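Local coordinates for protein spherulin-4 (Aspergillus clavatus, PDB 5C5G) that is a glycoside hydrolase, probably of the cell surface, with a (beta/alpha) barrel that binds N-acetyl-D-galactosamine and probably acts in galactosaminogalactan biosynthesis, as its Aspergillus fumigatus counterpart does, at residues I30-V41 against L65-Y76. Residues are numbered along the deposited sequence; the frame is centred on the assembly and turned at random.
Sequences ISKHPDVNFTVV and LASYENVRLLGY
Asn70 ND2 is held by two backbone carbonyls, Val36 O at the end of a type I turn and Ile30 O in the last turn of helix 24-32: it gives a hydrogen bond of 2.9 Å to Val36 O, which lies in the Asn70 amide plane, and a weak one of 3.4 Å to Ile30 O. Chi1 of 58° sets the Asn70 amide between its own backbone N and carbonyl carbon, which swings ND2 into the type I turn from His33 to Val36. The Phe38 ring stands at 86° to this amide and has Asn70 ND2 at its edge, 3.7 Å from Phe38 CE1, while Ile30 CG1 sits over the centre of one ring face and Val36 CG1 lies near the rim of the other. Ile30 CG2 packs over the Tyr68 ring face, 3.9 Å from its centroid and 28° off the normal, a CH-pi contact, and Ile30 CD1 reaches Val71 CG2 at 3.5 Å. Tyr68 OH is hydrogen-bonded to Glu27. Backbone hydrogen bonds from Phe38 N to Asn70 O, Arg72 N to Phe38 O, Val40 N to Arg72 O and Leu74 N to Val40 O join the parallel strands. Phe38, Val40, Val71 and Leu73 share one sheet face, where Val40 CB meets Leu73 CD2 at 3.8 Å; on the other, Thr39 CG2 touches Leu74 CD1 at 3.6 Å. Val41 CG1 packs on CB of Tyr76, an N-acetyl-D-galactosamine-binding residue whose OH is hydrogen-bonded to Asp116. With helix 56-66 between them, neighbouring strands 38-42 and 71-78 form a beta-alpha-beta unit of the eight-stranded TIM barrel.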
# COMPACT_ATOMS: atom_id res chain seq x y z
N ILE A 30 9.08 8.39 -9.21
CA ILE A 30 10.09 7.70 -8.42
C ILE A 30 11.48 8.25 -8.76
O ILE A 30 12.30 8.49 -7.88
CB ILE A 30 10.07 6.18 -8.68
CG1 ILE A 30 8.80 5.57 -8.08
CG2 ILE A 30 11.32 5.50 -8.11
CD1 ILE A 30 8.52 4.16 -8.61
N SER A 31 11.73 8.44 -10.06
CA SER A 31 13.00 8.94 -10.54
C SER A 31 13.20 10.42 -10.18
O SER A 31 14.30 10.84 -9.84
CB SER A 31 13.07 8.76 -12.06
OG SER A 31 14.30 9.26 -12.55
N LYS A 32 12.12 11.20 -10.25
CA LYS A 32 12.20 12.62 -9.96
C LYS A 32 12.44 12.89 -8.47
O LYS A 32 13.04 13.90 -8.11
CB LYS A 32 10.91 13.32 -10.41
CG LYS A 32 10.87 14.81 -10.12
CD LYS A 32 9.56 15.43 -10.55
CE LYS A 32 9.50 16.89 -10.16
NZ LYS A 32 8.15 17.47 -10.35
N HIS A 33 11.95 11.99 -7.62
CA HIS A 33 11.98 12.20 -6.17
C HIS A 33 12.67 11.03 -5.45
O HIS A 33 12.03 10.25 -4.74
CB HIS A 33 10.57 12.34 -5.62
CG HIS A 33 9.79 13.46 -6.22
ND1 HIS A 33 10.04 14.78 -5.93
CD2 HIS A 33 8.75 13.45 -7.08
CE1 HIS A 33 9.18 15.54 -6.59
NE2 HIS A 33 8.38 14.76 -7.28
N PRO A 34 14.00 10.91 -5.63
CA PRO A 34 14.71 9.80 -4.99
C PRO A 34 14.67 9.87 -3.46
O PRO A 34 14.89 8.86 -2.81
CB PRO A 34 16.15 9.97 -5.49
CG PRO A 34 16.26 11.39 -5.91
CD PRO A 34 14.89 11.76 -6.43
N ASP A 35 14.36 11.04 -2.92
CA ASP A 35 14.25 11.23 -1.48
C ASP A 35 12.91 10.77 -0.89
O ASP A 35 12.76 10.71 0.32
CB ASP A 35 14.48 12.70 -1.13
CG ASP A 35 13.49 13.62 -1.81
OD1 ASP A 35 13.27 13.48 -3.04
OD2 ASP A 35 12.90 14.49 -1.13
N VAL A 36 11.93 10.49 -1.74
CA VAL A 36 10.62 10.02 -1.31
C VAL A 36 10.63 8.51 -1.34
O VAL A 36 11.15 7.90 -2.28
CB VAL A 36 9.50 10.56 -2.23
CG1 VAL A 36 8.16 9.90 -1.91
CG2 VAL A 36 9.40 12.05 -2.07
N ASN A 37 10.09 7.88 -0.30
CA ASN A 37 9.91 6.43 -0.25
C ASN A 37 8.53 6.04 -0.73
O ASN A 37 7.54 6.65 -0.32
CB ASN A 37 10.15 5.92 1.16
CG ASN A 37 11.56 6.15 1.62
OD1 ASN A 37 12.50 5.94 0.85
ND2 ASN A 37 11.73 6.59 2.85
N PHE A 38 8.50 5.04 -1.60
CA PHE A 38 7.27 4.57 -2.22
C PHE A 38 7.01 3.13 -1.80
O PHE A 38 7.88 2.27 -1.93
CB PHE A 38 7.39 4.61 -3.75
CG PHE A 38 7.50 5.99 -4.33
CD1 PHE A 38 8.72 6.65 -4.36
CD2 PHE A 38 6.41 6.63 -4.86
CE1 PHE A 38 8.83 7.92 -4.90
CE2 PHE A 38 6.52 7.90 -5.39
CZ PHE A 38 7.73 8.54 -5.43
N THR A 39 5.81 2.88 -1.32
CA THR A 39 5.35 1.53 -1.01
C THR A 39 4.39 1.16 -2.13
O THR A 39 3.35 1.81 -2.25
CB THR A 39 4.61 1.48 0.32
OG1 THR A 39 5.50 1.89 1.35
CG2 THR A 39 4.11 0.07 0.61
N VAL A 40 4.72 0.16 -2.93
CA VAL A 40 3.98 -0.09 -4.16
C VAL A 40 3.41 -1.50 -4.11
O VAL A 40 4.15 -2.48 -4.06
CB VAL A 40 4.91 0.07 -5.36
CG1 VAL A 40 4.18 -0.24 -6.66
CG2 VAL A 40 5.51 1.48 -5.39
N VAL A 41 2.08 -1.60 -4.12
CA VAL A 41 1.44 -2.91 -4.10
C VAL A 41 1.18 -3.35 -5.52
O VAL A 41 0.53 -2.64 -6.29
CB VAL A 41 0.10 -2.86 -3.36
CG1 VAL A 41 -0.51 -4.24 -3.30
CG2 VAL A 41 0.28 -2.27 -1.96
N LEU A 65 10.77 -1.46 -11.59
CA LEU A 65 10.44 -0.75 -10.36
C LEU A 65 11.32 -1.21 -9.22
O LEU A 65 11.76 -0.40 -8.40
CB LEU A 65 8.97 -0.93 -9.96
CG LEU A 65 7.91 -0.38 -10.91
CD1 LEU A 65 6.55 -0.55 -10.28
CD2 LEU A 65 8.14 1.08 -11.27
N ALA A 66 11.56 -2.51 -9.15
CA ALA A 66 12.36 -3.09 -8.07
C ALA A 66 13.79 -2.55 -8.07
O ALA A 66 14.45 -2.55 -7.05
CB ALA A 66 12.37 -4.60 -8.17
N SER A 67 14.26 -2.08 -9.23
CA SER A 67 15.61 -1.56 -9.35
C SER A 67 15.84 -0.24 -8.60
O SER A 67 16.98 0.15 -8.38
CB SER A 67 15.97 -1.38 -10.82
OG SER A 67 15.35 -0.23 -11.37
N TYR A 68 14.76 0.45 -8.24
CA TYR A 68 14.89 1.73 -7.53
C TYR A 68 14.96 1.50 -6.03
O TYR A 68 14.09 0.84 -5.46
CB TYR A 68 13.70 2.62 -7.85
CG TYR A 68 13.71 3.16 -9.25
CD1 TYR A 68 14.37 4.34 -9.55
CD2 TYR A 68 13.05 2.50 -10.27
CE1 TYR A 68 14.39 4.84 -10.83
CE2 TYR A 68 13.06 3.00 -11.56
CZ TYR A 68 13.73 4.17 -11.84
OH TYR A 68 13.75 4.68 -13.12
N GLU A 69 15.96 2.08 -5.40
CA GLU A 69 16.20 1.84 -3.98
C GLU A 69 15.13 2.44 -3.09
O GLU A 69 14.96 2.00 -1.95
CB GLU A 69 17.56 2.41 -3.58
N ASN A 70 14.41 3.44 -3.59
CA ASN A 70 13.34 4.09 -2.82
C ASN A 70 11.97 3.48 -3.05
O ASN A 70 10.96 4.06 -2.64
CB ASN A 70 13.30 5.60 -3.06
CG ASN A 70 13.10 5.98 -4.52
OD1 ASN A 70 13.56 5.29 -5.43
ND2 ASN A 70 12.43 7.10 -4.76
N VAL A 71 11.93 2.31 -3.67
CA VAL A 71 10.70 1.58 -3.88
C VAL A 71 10.70 0.32 -3.02
O VAL A 71 11.70 -0.40 -2.96
CB VAL A 71 10.57 1.14 -5.35
CG1 VAL A 71 9.46 0.10 -5.57
CG2 VAL A 71 10.36 2.35 -6.24
N ARG A 72 9.57 0.06 -2.39
CA ARG A 72 9.34 -1.21 -1.71
C ARG A 72 8.09 -1.84 -2.28
O ARG A 72 6.97 -1.40 -2.01
CB ARG A 72 9.17 -1.00 -0.21
CG ARG A 72 10.43 -0.51 0.50
CD ARG A 72 11.56 -1.54 0.42
NE ARG A 72 12.78 -1.05 1.09
CZ ARG A 72 13.72 -0.33 0.49
NH1 ARG A 72 14.78 0.07 1.18
NH2 ARG A 72 13.62 -0.02 -0.80
N LEU A 73 8.29 -2.86 -3.11
CA LEU A 73 7.19 -3.59 -3.70
C LEU A 73 6.62 -4.58 -2.70
O LEU A 73 7.35 -5.24 -1.98
CB LEU A 73 7.66 -4.39 -4.91
CG LEU A 73 8.11 -3.56 -6.10
CD1 LEU A 73 8.70 -4.45 -7.16
CD2 LEU A 73 6.99 -2.77 -6.71
N LEU A 74 5.30 -4.69 -2.72
CA LEU A 74 4.58 -5.67 -1.91
C LEU A 74 3.68 -6.48 -2.81
O LEU A 74 3.05 -5.95 -3.73
CB LEU A 74 3.70 -4.98 -0.86
CG LEU A 74 4.36 -3.97 0.07
CD1 LEU A 74 3.32 -3.39 1.01
CD2 LEU A 74 5.47 -4.56 0.88
N GLY A 75 3.55 -7.76 -2.50
CA GLY A 75 2.60 -8.61 -3.20
C GLY A 75 1.22 -8.58 -2.55
O GLY A 75 1.12 -8.81 -1.34
N TYR A 76 0.18 -8.35 -3.33
CA TYR A 76 -1.20 -8.38 -2.85
C TYR A 76 -1.65 -9.81 -2.54
O TYR A 76 -1.52 -10.69 -3.40
CB TYR A 76 -2.11 -7.78 -3.93
CG TYR A 76 -3.59 -7.80 -3.62
CD1 TYR A 76 -4.32 -8.98 -3.70
CD2 TYR A 76 -4.26 -6.63 -3.31
CE1 TYR A 76 -5.67 -8.99 -3.43
CE2 TYR A 76 -5.61 -6.63 -3.04
CZ TYR A 76 -6.31 -7.82 -3.09
OH TYR A 76 -7.66 -7.85 -2.82